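Local atomic coordinates of phosphotriesterase homology protein (Escherichia coli, PDB entry 1BF6), a protein that hydrolyses phosphorylated glyceryl acetates, and also aromatic acetates and propionates, using two zinc ions per subunit. Residues 6-18 with 235-247. Sequence-based numbering, arbitrary orientation.
Sequences GYTLAHEHLHIDL and NRVMLSMDITRRS. With ZN (zinc ion), chain C; SO4 (sulfate ion), chain F.
Glu12 reaches from 6-18 into the bend of 240-243. Its CB sets out past 235-247, and only the side chain's end closes in. CG lies anti to the carbonyl carbon (chi1 -61°), and a bend at chi2 turns the carboxylate toward 240-243. Glu12 CG passes 3.6 Å from Ser240 OG, and Glu12 CD lies 3.6 Å from Asp242 N. Glu12 OE1 takes Ile243 N on its syn side at 3.0 Å, nearly straight at 170°. Glu12 OE2 accepts Met241 N on its syn side and the Ser240 hydroxyl on its anti side, Ser240 OG lying 2.7 Å away. Ser240 OG also receives His11 N at 2.8 Å, tying the carboxylate to the backbone just before it. These bonds grip the backbone on both sides of Asp242 and probably help place its carboxylate, whose OD1 binds zinc at 2.4 Å. His11 and His13 bring NE2 to the same ion; OD1 lies at the edge of both rings, the His11 ring 80° to the carboxylate. Thr54 holds His13 ND1, and Glu124 bridges to the second zinc. Here the TIM barrel's first and last strands meet: the His-X-His motif and an aspartate just past the last strand form part of the phosphotriesterase-family binuclear zinc centre.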
loop_
_atom_site.group_PDB
_atom_site.type_symbol
_atom_site.label_atom_id
_atom_site.label_comp_id
_atom_site.label_asym_id
_atom_site.label_seq_id
_atom_site.Cartn_x
_atom_site.Cartn_y
_atom_site.Cartn_z
ATOM N N GLY A 6 6.951 -3.128 -16.419
ATOM C CA GLY A 6 7.910 -2.978 -15.332
ATOM C C GLY A 6 7.389 -3.414 -13.976
ATOM O O GLY A 6 6.222 -3.782 -13.844
ATOM N N TYR A 7 8.251 -3.360 -12.961
ATOM C CA TYR A 7 7.889 -3.741 -11.601
ATOM C C TYR A 7 7.031 -2.675 -10.914
ATOM O O TYR A 7 7.084 -1.489 -11.265
ATOM C CB TYR A 7 9.143 -3.966 -10.758
ATOM C CG TYR A 7 9.991 -5.155 -11.170
ATOM C CD1 TYR A 7 9.402 -6.337 -11.635
ATOM C CD2 TYR A 7 11.375 -5.125 -11.019
ATOM C CE1 TYR A 7 10.172 -7.455 -11.927
ATOM C CE2 TYR A 7 12.152 -6.232 -11.309
ATOM C CZ TYR A 7 11.548 -7.394 -11.759
ATOM O OH TYR A 7 12.315 -8.493 -12.045
ATOM N N THR A 8 6.287 -3.108 -9.902
ATOM C CA THR A 8 5.415 -2.221 -9.141
ATOM C C THR A 8 5.601 -2.440 -7.637
ATOM O O THR A 8 5.571 -3.583 -7.160
ATOM C CB THR A 8 3.906 -2.484 -9.491
ATOM O OG1 THR A 8 3.663 -2.193 -10.869
ATOM C CG2 THR A 8 2.986 -1.627 -8.614
ATOM N N LEU A 9 5.844 -1.349 -6.903
ATOM C CA LEU A 9 5.960 -1.401 -5.438
ATOM C C LEU A 9 4.509 -1.122 -5.018
ATOM O O LEU A 9 3.998 -0.031 -5.231
ATOM C CB LEU A 9 6.912 -0.316 -4.923
ATOM C CG LEU A 9 8.377 -0.750 -4.728
ATOM C CD1 LEU A 9 8.939 -1.391 -5.981
ATOM C CD2 LEU A 9 9.218 0.442 -4.294
ATOM N N ALA A 10 3.868 -2.138 -4.454
ATOM C CA ALA A 10 2.448 -2.096 -4.089
ATOM C C ALA A 10 1.990 -1.210 -2.932
ATOM O O ALA A 10 0.789 -0.986 -2.777
ATOM C CB ALA A 10 1.948 -3.525 -3.862
ATOM N N HIS A 11 2.926 -0.697 -2.137
ATOM C CA HIS A 11 2.556 0.120 -0.973
ATOM C C HIS A 11 3.702 1.008 -0.521
ATOM O O HIS A 11 4.575 0.568 0.225
ATOM C CB HIS A 11 2.160 -0.792 0.183
ATOM C CG HIS A 11 1.578 -0.061 1.354
ATOM N ND1 HIS A 11 0.280 -0.233 1.797
ATOM C CD2 HIS A 11 2.130 0.875 2.171
ATOM C CE1 HIS A 11 0.080 0.573 2.840
ATOM N NE2 HIS A 11 1.169 1.261 3.102
ATOM N N GLU A 12 3.660 2.265 -0.937
ATOM C CA GLU A 12 4.699 3.222 -0.597
ATOM C C GLU A 12 4.143 4.606 -0.305
ATOM O O GLU A 12 2.970 4.900 -0.561
ATOM C CB GLU A 12 5.675 3.369 -1.771
ATOM C CG GLU A 12 6.404 2.097 -2.168
ATOM C CD GLU A 12 7.224 1.511 -1.044
ATOM O OE1 GLU A 12 7.654 2.259 -0.138
ATOM O OE2 GLU A 12 7.444 0.288 -1.062
ATOM N N HIS A 13 5.010 5.454 0.235
ATOM C CA HIS A 13 4.680 6.838 0.497
ATOM C C HIS A 13 5.795 7.653 -0.108
ATOM O O HIS A 13 6.962 7.343 0.124
ATOM C CB HIS A 13 4.614 7.119 1.995
ATOM C CG HIS A 13 3.510 6.396 2.680
ATOM N ND1 HIS A 13 2.197 6.815 2.670
ATOM C CD2 HIS A 13 3.514 5.205 3.323
ATOM C CE1 HIS A 13 1.465 5.886 3.278
ATOM N NE2 HIS A 13 2.226 4.895 3.689
ATOM N N LEU A 14 5.441 8.614 -0.957
ATOM C CA LEU A 14 6.411 9.516 -1.575
ATOM C C LEU A 14 6.334 10.861 -0.857
ATOM O O LEU A 14 7.331 11.582 -0.740
ATOM C CB LEU A 14 6.125 9.683 -3.064
ATOM C CG LEU A 14 6.235 8.360 -3.826
ATOM C CD1 LEU A 14 6.075 8.629 -5.307
ATOM C CD2 LEU A 14 7.582 7.715 -3.537
ATOM N N HIS A 15 5.124 11.218 -0.429
ATOM C CA HIS A 15 4.920 12.440 0.314
ATOM C C HIS A 15 3.843 12.197 1.352
ATOM O O HIS A 15 2.655 12.094 1.034
ATOM C CB HIS A 15 4.541 13.624 -0.571
ATOM C CG HIS A 15 4.371 14.899 0.197
ATOM N ND1 HIS A 15 3.384 15.069 1.143
ATOM C CD2 HIS A 15 5.082 16.053 0.184
ATOM C CE1 HIS A 15 3.493 16.272 1.682
ATOM N NE2 HIS A 15 4.515 16.889 1.117
ATOM N N ILE A 16 4.290 12.058 2.591
ATOM C CA ILE A 16 3.404 11.828 3.714
ATOM C C ILE A 16 3.873 12.727 4.841
ATOM O O ILE A 16 5.069 13.016 4.957
ATOM C CB ILE A 16 3.406 10.341 4.162
ATOM C CG1 ILE A 16 2.464 10.148 5.349
ATOM C CG2 ILE A 16 4.826 9.865 4.493
ATOM C CD1 ILE A 16 2.244 8.707 5.742
ATOM N N ASP A 17 2.921 13.223 5.625
ATOM C CA ASP A 17 3.241 14.095 6.745
ATOM C C ASP A 17 2.374 13.791 7.958
ATOM O O ASP A 17 1.254 14.294 8.070
ATOM C CB ASP A 17 3.094 15.572 6.345
ATOM C CG ASP A 17 3.629 16.539 7.415
ATOM O OD1 ASP A 17 4.064 16.084 8.491
ATOM O OD2 ASP A 17 3.623 17.763 7.170
ATOM N N LEU A 18 2.896 12.947 8.846
ATOM C CA LEU A 18 2.222 12.590 10.089
ATOM C C LEU A 18 3.000 13.237 11.246
ATOM O O LEU A 18 2.883 12.812 12.404
ATOM C CB LEU A 18 2.196 11.071 10.286
ATOM C CG LEU A 18 1.448 10.219 9.259
ATOM C CD1 LEU A 18 1.311 8.808 9.797
ATOM C CD2 LEU A 18 0.075 10.817 8.977
ATOM N N ASN A 235 0.468 -16.083 -7.059
ATOM C CA ASN A 235 -0.333 -15.169 -7.877
ATOM C C ASN A 235 -1.267 -14.268 -7.041
ATOM O O ASN A 235 -2.038 -13.490 -7.603
ATOM C CB ASN A 235 -1.134 -15.925 -8.955
ATOM C CG ASN A 235 -2.156 -16.892 -8.370
ATOM O OD1 ASN A 235 -2.095 -17.274 -7.191
ATOM N ND2 ASN A 235 -3.096 -17.318 -9.213
ATOM N N ARG A 236 -1.190 -14.373 -5.714
ATOM C CA ARG A 236 -2.015 -13.542 -4.825
ATOM C C ARG A 236 -1.178 -12.685 -3.869
ATOM O O ARG A 236 -1.726 -11.989 -3.013
ATOM C CB ARG A 236 -2.998 -14.404 -4.020
ATOM C CG ARG A 236 -4.182 -14.918 -4.829
ATOM C CD ARG A 236 -4.939 -13.772 -5.479
ATOM N NE ARG A 236 -6.053 -14.269 -6.283
ATOM C CZ ARG A 236 -6.010 -14.480 -7.598
ATOM N NH1 ARG A 236 -4.908 -14.231 -8.298
ATOM N NH2 ARG A 236 -7.061 -15.014 -8.210
ATOM N N VAL A 237 0.144 -12.703 -4.063
ATOM C CA VAL A 237 1.085 -11.966 -3.215
ATOM C C VAL A 237 1.759 -10.790 -3.914
ATOM O O VAL A 237 2.224 -10.911 -5.055
ATOM C CB VAL A 237 2.206 -12.910 -2.679
ATOM C CG1 VAL A 237 3.188 -12.139 -1.800
ATOM C CG2 VAL A 237 1.612 -14.045 -1.899
ATOM N N MET A 238 1.758 -9.636 -3.245
ATOM C CA MET A 238 2.425 -8.447 -3.752
ATOM C C MET A 238 3.418 -7.956 -2.682
ATOM O O MET A 238 3.297 -8.320 -1.502
ATOM C CB MET A 238 1.434 -7.383 -4.211
ATOM C CG MET A 238 0.636 -7.857 -5.434
ATOM S SD MET A 238 -0.305 -6.590 -6.273
ATOM C CE MET A 238 -1.619 -6.321 -5.085
ATOM N N LEU A 239 4.400 -7.158 -3.106
ATOM C CA LEU A 239 5.481 -6.710 -2.220
ATOM C C LEU A 239 5.755 -5.218 -2.201
ATOM O O LEU A 239 5.482 -4.514 -3.172
ATOM C CB LEU A 239 6.792 -7.405 -2.651
ATOM C CG LEU A 239 6.799 -8.923 -2.906
ATOM C CD1 LEU A 239 8.148 -9.331 -3.509
ATOM C CD2 LEU A 239 6.540 -9.696 -1.641
ATOM N N SER A 240 6.353 -4.760 -1.092
ATOM C CA SER A 240 6.743 -3.360 -0.920
ATOM C C SER A 240 7.569 -3.123 0.362
ATOM O O SER A 240 7.805 -4.051 1.138
ATOM C CB SER A 240 5.519 -2.429 -0.953
ATOM O OG SER A 240 5.658 -1.465 -1.992
ATOM N N MET A 241 7.993 -1.873 0.555
ATOM C CA MET A 241 8.803 -1.448 1.707
ATOM C C MET A 241 8.018 -0.579 2.709
ATOM O O MET A 241 8.383 -0.471 3.890
ATOM C CB MET A 241 9.991 -0.605 1.211
ATOM C CG MET A 241 10.882 -1.265 0.160
ATOM S SD MET A 241 11.691 -2.686 0.821
ATOM C CE MET A 241 12.782 -1.898 1.998
ATOM N N ASP A 242 6.955 0.062 2.220
ATOM C CA ASP A 242 6.148 0.981 3.029
ATOM C C ASP A 242 7.044 2.059 3.673
ATOM O O ASP A 242 7.030 2.226 4.906
ATOM C CB ASP A 242 5.355 0.239 4.111
ATOM C CG ASP A 242 4.368 1.143 4.840
ATOM O OD1 ASP A 242 4.038 2.227 4.307
ATOM O OD2 ASP A 242 3.951 0.778 5.944
ATOM N N ILE A 243 7.857 2.731 2.848
ATOM C CA ILE A 243 8.737 3.811 3.321
ATOM C C ILE A 243 7.823 4.927 3.859
ATOM O O ILE A 243 6.853 5.318 3.193
ATOM C CB ILE A 243 9.634 4.369 2.183
ATOM C CG1 ILE A 243 10.618 3.296 1.696
ATOM C CG2 ILE A 243 10.370 5.616 2.638
ATOM C CD1 ILE A 243 11.512 2.731 2.781
ATOM N N THR A 244 8.135 5.417 5.059
ATOM C CA THR A 244 7.328 6.446 5.718
ATOM C C THR A 244 8.130 7.562 6.404
ATOM O O THR A 244 7.565 8.595 6.752
ATOM C CB THR A 244 6.435 5.816 6.823
ATOM O OG1 THR A 244 7.262 5.163 7.795
ATOM C CG2 THR A 244 5.453 4.790 6.252
ATOM N N ARG A 245 9.435 7.358 6.586
ATOM C CA ARG A 245 10.283 8.335 7.280
ATOM C C ARG A 245 11.495 8.818 6.512
ATOM O O ARG A 245 12.013 8.120 5.647
ATOM C CB ARG A 245 10.780 7.725 8.586
ATOM C CG ARG A 245 9.682 7.370 9.561
ATOM C CD ARG A 245 10.251 6.560 10.695
ATOM N NE ARG A 245 9.293 6.392 11.780
ATOM C CZ ARG A 245 9.487 6.847 13.014
ATOM N NH1 ARG A 245 10.603 7.509 13.314
ATOM N NH2 ARG A 245 8.591 6.594 13.963
ATOM N N ARG A 246 11.955 10.021 6.846
ATOM C CA ARG A 246 13.147 10.592 6.213
ATOM C C ARG A 246 14.351 9.676 6.503
ATOM O O ARG A 246 15.202 9.467 5.638
ATOM C CB ARG A 246 13.435 11.996 6.762
ATOM C CG ARG A 246 12.373 13.031 6.439
ATOM C CD ARG A 246 12.680 14.359 7.128
ATOM N NE ARG A 246 11.916 15.477 6.572
ATOM C CZ ARG A 246 12.255 16.758 6.712
ATOM N NH1 ARG A 246 13.348 17.089 7.394
ATOM N NH2 ARG A 246 11.510 17.710 6.169
ATOM N N SER A 247 14.376 9.093 7.701
ATOM C CA SER A 247 15.469 8.212 8.106
ATOM C C SER A 247 15.529 6.906 7.311
ATOM O O SER A 247 16.497 6.149 7.420
ATOM C CB SER A 247 15.433 7.943 9.621
ATOM O OG SER A 247 14.253 7.283 10.040
HETATM ZN ZN ZN C . 1.744 2.953 4.514
HETATM S S SO4 F . 6.978 3.165 10.932
HETATM O O1 SO4 F . 7.481 3.492 12.264
HETATM O O2 SO4 F . 6.396 4.423 10.298
HETATM O O3 SO4 F . 8.089 2.647 9.976
HETATM O O4 SO4 F . 5.940 2.051 11.045
HETATM O O HOH W 1 4.336 -6.196 -5.903
#